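PDB 5MIY: E3 ubiquitin ligase RavN from Legionella pneumophila, which acts as a ubiquitin ligase of the E3 class, an effector that probably promotes transfer of ubiquitin to proteins of the infected host cell. Local coordinates for residues I25-K30 and E57-I62; P12-D17 and A40-L45. One frame throughout, in Å; residues are numbered along the deposited sequence.

Contact 1 of 2, residues I25-K30 and E57-I62. With SO4 (sulfate ion), chain F.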
loop_
_atom_site.group_PDB
_atom_site.type_symbol
_atom_site.label_atom_id
_atom_site.label_comp_id
_atom_site.label_asym_id
_atom_site.label_seq_id
_atom_site.Cartn_x
_atom_site.Cartn_y
_atom_site.Cartn_z
ATOM N N ILE A 25 -2.997 -5.598 3.321
ATOM C CA ILE A 25 -1.747 -4.872 3.533
ATOM C C ILE A 25 -1.982 -3.412 3.172
ATOM O O ILE A 25 -2.397 -3.100 2.050
ATOM C CB ILE A 25 -0.606 -5.466 2.692
ATOM C CG1 ILE A 25 -0.291 -6.896 3.135
ATOM C CG2 ILE A 25 0.643 -4.565 2.733
ATOM C CD1 ILE A 25 0.374 -7.716 2.030
ATOM N N VAL A 26 -1.727 -2.514 4.125
ATOM C CA VAL A 26 -1.972 -1.090 3.945
ATOM C C VAL A 26 -0.705 -0.323 4.303
ATOM O O VAL A 26 -0.023 -0.651 5.280
ATOM C CB VAL A 26 -3.172 -0.611 4.797
ATOM C CG1 VAL A 26 -3.455 0.844 4.519
ATOM C CG2 VAL A 26 -4.410 -1.459 4.485
ATOM N N TYR A 27 -0.390 0.691 3.501
ATOM C CA TYR A 27 0.785 1.522 3.728
ATOM C C TYR A 27 0.612 2.840 2.986
ATOM O O TYR A 27 -0.245 2.973 2.108
ATOM C CB TYR A 27 2.082 0.819 3.290
ATOM C CG TYR A 27 2.096 0.280 1.859
ATOM C CD1 TYR A 27 2.466 1.086 0.783
ATOM C CD2 TYR A 27 1.752 -1.046 1.592
ATOM C CE1 TYR A 27 2.485 0.590 -0.524
ATOM C CE2 TYR A 27 1.776 -1.553 0.290
ATOM C CZ TYR A 27 2.130 -0.734 -0.764
ATOM O OH TYR A 27 2.137 -1.253 -2.050
ATOM N N LEU A 28 1.451 3.807 3.358
ATOM C CA LEU A 28 1.511 5.117 2.729
ATOM C C LEU A 28 2.757 5.227 1.857
ATOM O O LEU A 28 3.832 4.750 2.234
ATOM C CB LEU A 28 1.537 6.218 3.796
ATOM C CG LEU A 28 1.045 7.606 3.414
ATOM C CD1 LEU A 28 -0.477 7.614 3.395
ATOM C CD2 LEU A 28 1.588 8.647 4.406
ATOM N N VAL A 29 2.613 5.853 0.689
ATOM C CA VAL A 29 3.769 6.242 -0.106
ATOM C C VAL A 29 3.692 7.743 -0.363
ATOM O O VAL A 29 2.625 8.360 -0.298
ATOM C CB VAL A 29 3.886 5.463 -1.439
ATOM C CG1 VAL A 29 3.958 3.952 -1.178
ATOM C CG2 VAL A 29 2.741 5.810 -2.380
ATOM N N LYS A 30 4.856 8.331 -0.634
ATOM C CA LYS A 30 4.986 9.751 -0.936
ATOM C C LYS A 30 5.052 9.923 -2.449
ATOM O O LYS A 30 5.878 9.286 -3.106
ATOM C CB LYS A 30 6.247 10.322 -0.279
ATOM C CG LYS A 30 6.417 11.844 -0.357
ATOM C CD LYS A 30 7.534 12.307 0.585
ATOM C CE LYS A 30 7.655 13.826 0.654
ATOM N NZ LYS A 30 8.572 14.253 1.749
ATOM N N GLU A 57 9.721 3.006 -3.746
ATOM C CA GLU A 57 10.482 1.995 -3.025
ATOM C C GLU A 57 10.386 2.150 -1.516
ATOM O O GLU A 57 10.692 1.199 -0.789
ATOM C CB GLU A 57 11.953 2.028 -3.457
ATOM C CG GLU A 57 12.155 1.589 -4.891
ATOM C CD GLU A 57 13.609 1.351 -5.235
ATOM O OE1 GLU A 57 14.330 0.723 -4.428
ATOM O OE2 GLU A 57 14.026 1.793 -6.320
ATOM N N LYS A 58 9.965 3.313 -1.036
ATOM C CA LYS A 58 9.843 3.596 0.385
ATOM C C LYS A 58 8.369 3.704 0.744
ATOM O O LYS A 58 7.568 4.217 -0.043
ATOM C CB LYS A 58 10.574 4.895 0.751
ATOM C CG LYS A 58 12.045 4.917 0.349
ATOM C CD LYS A 58 12.787 6.066 1.020
ATOM C CE LYS A 58 14.294 5.975 0.777
ATOM N NZ LYS A 58 14.867 4.656 1.183
ATOM N N TYR A 59 8.010 3.217 1.931
ATOM C CA TYR A 59 6.625 3.269 2.374
ATOM C C TYR A 59 6.578 3.384 3.891
ATOM O O TYR A 59 7.541 3.057 4.591
ATOM C CB TYR A 59 5.833 2.033 1.916
ATOM C CG TYR A 59 6.293 0.746 2.561
ATOM C CD1 TYR A 59 7.317 -0.009 1.996
ATOM C CD2 TYR A 59 5.704 0.277 3.729
ATOM C CE1 TYR A 59 7.749 -1.170 2.576
ATOM C CE2 TYR A 59 6.130 -0.903 4.317
ATOM C CZ TYR A 59 7.155 -1.621 3.731
ATOM O OH TYR A 59 7.593 -2.799 4.295
ATOM N N TRP A 60 5.428 3.836 4.392
ATOM C CA TRP A 60 5.163 3.918 5.820
ATOM C C TRP A 60 4.031 2.947 6.134
ATOM O O TRP A 60 2.917 3.129 5.620
ATOM C CB TRP A 60 4.782 5.347 6.235
ATOM C CG TRP A 60 5.918 6.357 6.115
ATOM C CD1 TRP A 60 6.789 6.734 7.095
ATOM C CD2 TRP A 60 6.291 7.098 4.942
ATOM N NE1 TRP A 60 7.675 7.670 6.609
ATOM C CE2 TRP A 60 7.394 7.907 5.289
ATOM C CE3 TRP A 60 5.800 7.152 3.633
ATOM C CZ2 TRP A 60 8.017 8.757 4.373
ATOM C CZ3 TRP A 60 6.414 7.997 2.727
ATOM C CH2 TRP A 60 7.512 8.795 3.103
ATOM N N PRO A 61 4.258 1.903 6.929
ATOM C CA PRO A 61 3.175 0.963 7.236
ATOM C C PRO A 61 2.075 1.608 8.065
ATOM O O PRO A 61 2.326 2.455 8.923
ATOM C CB PRO A 61 3.879 -0.151 8.023
ATOM C CG PRO A 61 5.148 0.461 8.514
ATOM C CD PRO A 61 5.548 1.475 7.493
ATOM N N ILE A 62 0.842 1.182 7.789
ATOM C CA ILE A 62 -0.379 1.639 8.456
ATOM C C ILE A 62 -1.162 0.381 8.823
ATOM O O ILE A 62 -1.335 -0.502 7.964
ATOM C CB ILE A 62 -1.211 2.548 7.534
ATOM C CG1 ILE A 62 -0.386 3.731 7.018
ATOM C CG2 ILE A 62 -2.517 2.978 8.199
ATOM C CD1 ILE A 62 -0.258 4.885 7.992
HETATM S S SO4 F . 11.101 6.364 -3.563
HETATM O O1 SO4 F . 11.154 5.158 -4.382
HETATM O O2 SO4 F . 10.804 7.512 -4.417
HETATM O O3 SO4 F . 12.395 6.568 -2.912
HETATM O O4 SO4 F . 10.058 6.228 -2.549
HETATM O O HOH W 1 -1.169 -2.987 7.066
HETATM O O HOH W 2 7.260 6.834 -0.873
#
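Leu-28 and Trp-60 form the hydrogen-bonded pair at the middle of an antiparallel strand pairing. Leu-28 N donates to Trp-60 O at 2.8 Å, and Trp-60 N returns a bond of the same length to Leu-28 O. A third bond, Ile-62 N to Val-26 O at 3.2 Å, reaches its acceptor from well above the carbonyl plane. Water extends the pairing at both ends: one molecule links Val-26 N to Ile-62 O, another joins Lys-30 N to Lys-58 O and, weakly, to a sulfate held more directly by Glu-57 N.

The side-chain contacts fall on two faces. On one, the side chains of Tyr-27 and Tyr-59 cross at about a right angle, with Tyr-27 CD1 3.7 Å from Tyr-59 CB and their ring planes meeting obliquely at 56°. On the other, the indole of Trp-60 lies alongside segment 25-30: Leu-28 O is at its edge, 3.4 Å from CE3, and Lys-30 CB touches CZ3 at 3.8 Å. CG of Trp-60 stands anti to its carbonyl carbon (chi1 -68°), which lays the six-membered ring beside Lys-30, while NE1, on the side away from that strand, bonds Thr-103 O.

Backbone bonding thus fixes the register of two inner strands of the four-stranded sheet, while Leu-28 and Ile-62 carry its apolar face to helix 89-96.

Contact 2 of 2, residues P12-D17 and A40-L45. With SO4 (sulfate ion), chain D; EDO (1,2-ethanediol), chain I.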
loop_
_atom_site.group_PDB
_atom_site.type_symbol
_atom_site.label_atom_id
_atom_site.label_comp_id
_atom_site.label_asym_id
_atom_site.label_seq_id
_atom_site.Cartn_x
_atom_site.Cartn_y
_atom_site.Cartn_z
ATOM N N PRO A 12 -4.262 -3.872 -6.893
ATOM C CA PRO A 12 -3.418 -3.931 -8.097
ATOM C C PRO A 12 -2.939 -5.332 -8.411
ATOM O O PRO A 12 -2.654 -5.628 -9.580
ATOM C CB PRO A 12 -2.244 -3.005 -7.756
ATOM C CG PRO A 12 -2.162 -3.055 -6.254
ATOM C CD PRO A 12 -3.585 -3.194 -5.771
ATOM N N ILE A 13 -2.832 -6.198 -7.401
ATOM C CA ILE A 13 -2.328 -7.553 -7.627
ATOM C C ILE A 13 -3.257 -8.309 -8.568
ATOM O O ILE A 13 -2.826 -8.845 -9.597
ATOM C CB ILE A 13 -2.150 -8.292 -6.287
ATOM C CG1 ILE A 13 -1.307 -7.455 -5.307
ATOM C CG2 ILE A 13 -1.514 -9.651 -6.503
ATOM C CD1 ILE A 13 0.172 -7.310 -5.699
ATOM N N MET A 14 -4.553 -8.347 -8.244
ATOM C CA MET A 14 -5.522 -9.063 -9.067
ATOM C C MET A 14 -6.323 -8.151 -9.990
ATOM O O MET A 14 -7.089 -8.657 -10.816
ATOM C CB MET A 14 -6.462 -9.880 -8.189
ATOM C CG MET A 14 -5.750 -10.792 -7.216
ATOM S SD MET A 14 -4.656 -11.936 -8.066
ATOM C CE MET A 14 -5.837 -12.874 -9.045
ATOM N N GLN A 15 -6.129 -6.832 -9.903
ATOM C CA GLN A 15 -6.808 -5.871 -10.778
ATOM C C GLN A 15 -8.325 -5.962 -10.610
ATOM O O GLN A 15 -9.079 -6.126 -11.573
ATOM C CB GLN A 15 -6.393 -6.066 -12.240
ATOM C CG GLN A 15 -4.940 -5.727 -12.493
ATOM C CD GLN A 15 -4.678 -4.233 -12.399
ATOM O OE1 GLN A 15 -5.266 -3.441 -13.141
ATOM N NE2 GLN A 15 -3.794 -3.839 -11.487
ATOM N N GLU A 16 -8.769 -5.857 -9.363
ATOM C CA GLU A 16 -10.164 -6.097 -9.032
ATOM C C GLU A 16 -10.496 -5.397 -7.720
ATOM O O GLU A 16 -9.646 -5.262 -6.835
ATOM C CB GLU A 16 -10.455 -7.597 -8.917
ATOM C CG GLU A 16 -10.014 -8.196 -7.591
ATOM C CD GLU A 16 -10.122 -9.703 -7.553
ATOM O OE1 GLU A 16 -9.750 -10.294 -6.513
ATOM O OE2 GLU A 16 -10.576 -10.297 -8.556
ATOM N N ASP A 17 -11.742 -4.961 -7.604
ATOM C CA ASP A 17 -12.224 -4.429 -6.337
ATOM C C ASP A 17 -12.289 -5.553 -5.303
ATOM O O ASP A 17 -12.795 -6.645 -5.587
ATOM C CB ASP A 17 -13.594 -3.773 -6.525
ATOM C CG ASP A 17 -13.516 -2.459 -7.303
ATOM O OD1 ASP A 17 -12.538 -1.703 -7.123
ATOM O OD2 ASP A 17 -14.438 -2.174 -8.094
ATOM N N ALA A 40 -3.355 -0.067 -0.804
ATOM C CA ALA A 40 -3.788 -1.337 -0.241
ATOM C C ALA A 40 -3.537 -2.436 -1.264
ATOM O O ALA A 40 -3.892 -2.282 -2.438
ATOM C CB ALA A 40 -5.265 -1.293 0.145
ATOM N N ILE A 41 -2.919 -3.535 -0.827
ATOM C CA ILE A 41 -2.639 -4.673 -1.706
ATOM C C ILE A 41 -3.011 -5.963 -0.986
ATOM O O ILE A 41 -3.020 -6.029 0.249
ATOM C CB ILE A 41 -1.161 -4.703 -2.175
ATOM C CG1 ILE A 41 -0.197 -4.953 -1.007
ATOM C CG2 ILE A 41 -0.805 -3.406 -2.897
ATOM C CD1 ILE A 41 1.290 -4.903 -1.417
ATOM N N SER A 42 -3.366 -6.988 -1.768
ATOM C CA SER A 42 -3.781 -8.243 -1.153
ATOM C C SER A 42 -2.588 -9.075 -0.702
ATOM O O SER A 42 -2.715 -9.875 0.229
ATOM C CB SER A 42 -4.672 -9.055 -2.111
ATOM O OG SER A 42 -4.051 -9.299 -3.372
ATOM N N SER A 43 -1.431 -8.897 -1.335
ATOM C CA SER A 43 -0.225 -9.639 -0.994
ATOM C C SER A 43 0.970 -8.867 -1.536
ATOM O O SER A 43 0.817 -7.943 -2.332
ATOM C CB SER A 43 -0.244 -11.051 -1.587
ATOM O OG SER A 43 -0.152 -10.975 -3.000
ATOM N N GLY A 44 2.163 -9.265 -1.103
ATOM C CA GLY A 44 3.385 -8.856 -1.779
ATOM C C GLY A 44 4.318 -7.938 -1.017
ATOM O O GLY A 44 5.371 -7.587 -1.555
ATOM N N LEU A 45 3.984 -7.529 0.206
ATOM C CA LEU A 45 4.823 -6.543 0.889
ATOM C C LEU A 45 6.268 -7.026 1.040
ATOM O O LEU A 45 7.210 -6.227 0.944
ATOM C CB LEU A 45 4.229 -6.196 2.253
ATOM C CG LEU A 45 4.855 -4.980 2.953
ATOM C CD1 LEU A 45 4.721 -3.737 2.082
ATOM C CD2 LEU A 45 4.237 -4.741 4.323
HETATM S S SO4 D . 4.136 -11.241 1.212
HETATM O O1 SO4 D . 5.040 -10.813 0.154
HETATM O O2 SO4 D . 2.808 -11.481 0.656
HETATM O O3 SO4 D . 4.079 -10.163 2.192
HETATM O O4 SO4 D . 4.634 -12.456 1.855
HETATM C C1 EDO I . 10.230 -5.470 4.225
HETATM O O1 EDO I . 11.232 -5.890 3.298
HETATM C C2 EDO I . 8.903 -5.472 3.488
HETATM O O2 EDO I . 8.960 -4.520 2.422
#
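The turn at Pro-12 to Gln-15 meets the end of strand 35-41 without any backbone pairing, the nearest CA atoms, those of Pro-12 and Ile-41, standing 6.5 Å apart. No hydrogen bond joins the two segments, and side-chain packing does the work. Pro-12 presents its ring to Ile-41, CG touching Ile-41 CG2 at 3.6 Å as the side chains cross at about a right angle; its CD rests 3.5 Å from Ala-40 O. The branch that Ile-41 offers is set by its first torsion (chi1 66°), which holds CG2 anti to the carbonyl carbon.

Ile-13 reaches farther along the loop. Its CD1 lies 3.5 Å from Ser-43 O, while CB packs against Ser-42 OG at 3.6 Å and CG1 comes near Ile-41 CB. The Ser-42 hydroxyl finds its polar partner in Asp-11, whose carboxylate also accepts from the backbone N of Ile-13 and Met-14. Gln-15 secures the turn from within, NE2 donating to Pro-12 O at 2.9 Å with the oxygen close to the amide plane and a nearly straight 170° at the hydrogen. A G1 beta bulge, in which Gln-15 and Glu-16 together oppose Asp-11, completes the turn. Farther along the second segment, Gly-44 N binds a sulfate oxygen and Leu-45 O accepts from an ethanediol.

Van der Waals packing, partly against backbone and hydroxyl oxygens, therefore seats the hairpin of strands 8-11 and 16-19 against the end of the larger sheet, and the Asp-11 carboxylate supplies a polar tie between turn and loop through Ser-42.

Contact 1 is a buried pairing of inner strands near the centre of the chain; contact 2, about 14 Å away between centres, is partly buried and joins the small hairpin to the margin of the same four-stranded sheet. They share that sheet through neighbouring strands 25-32 and 35-41, with a probable hydrogen bond between Ile-25 O and Ile-41 N. Packing adds to the connection, since Leu-45 meets the Tyr-59 ring and Ile-41 lies by the Tyr-27 hydroxyl, which itself bonds Asp-51. Their chemistry follows their place: direct interstrand backbone bonds at the centre, side-chain packing where one sheet abuts another. In sequence the segments of the two contacts interleave.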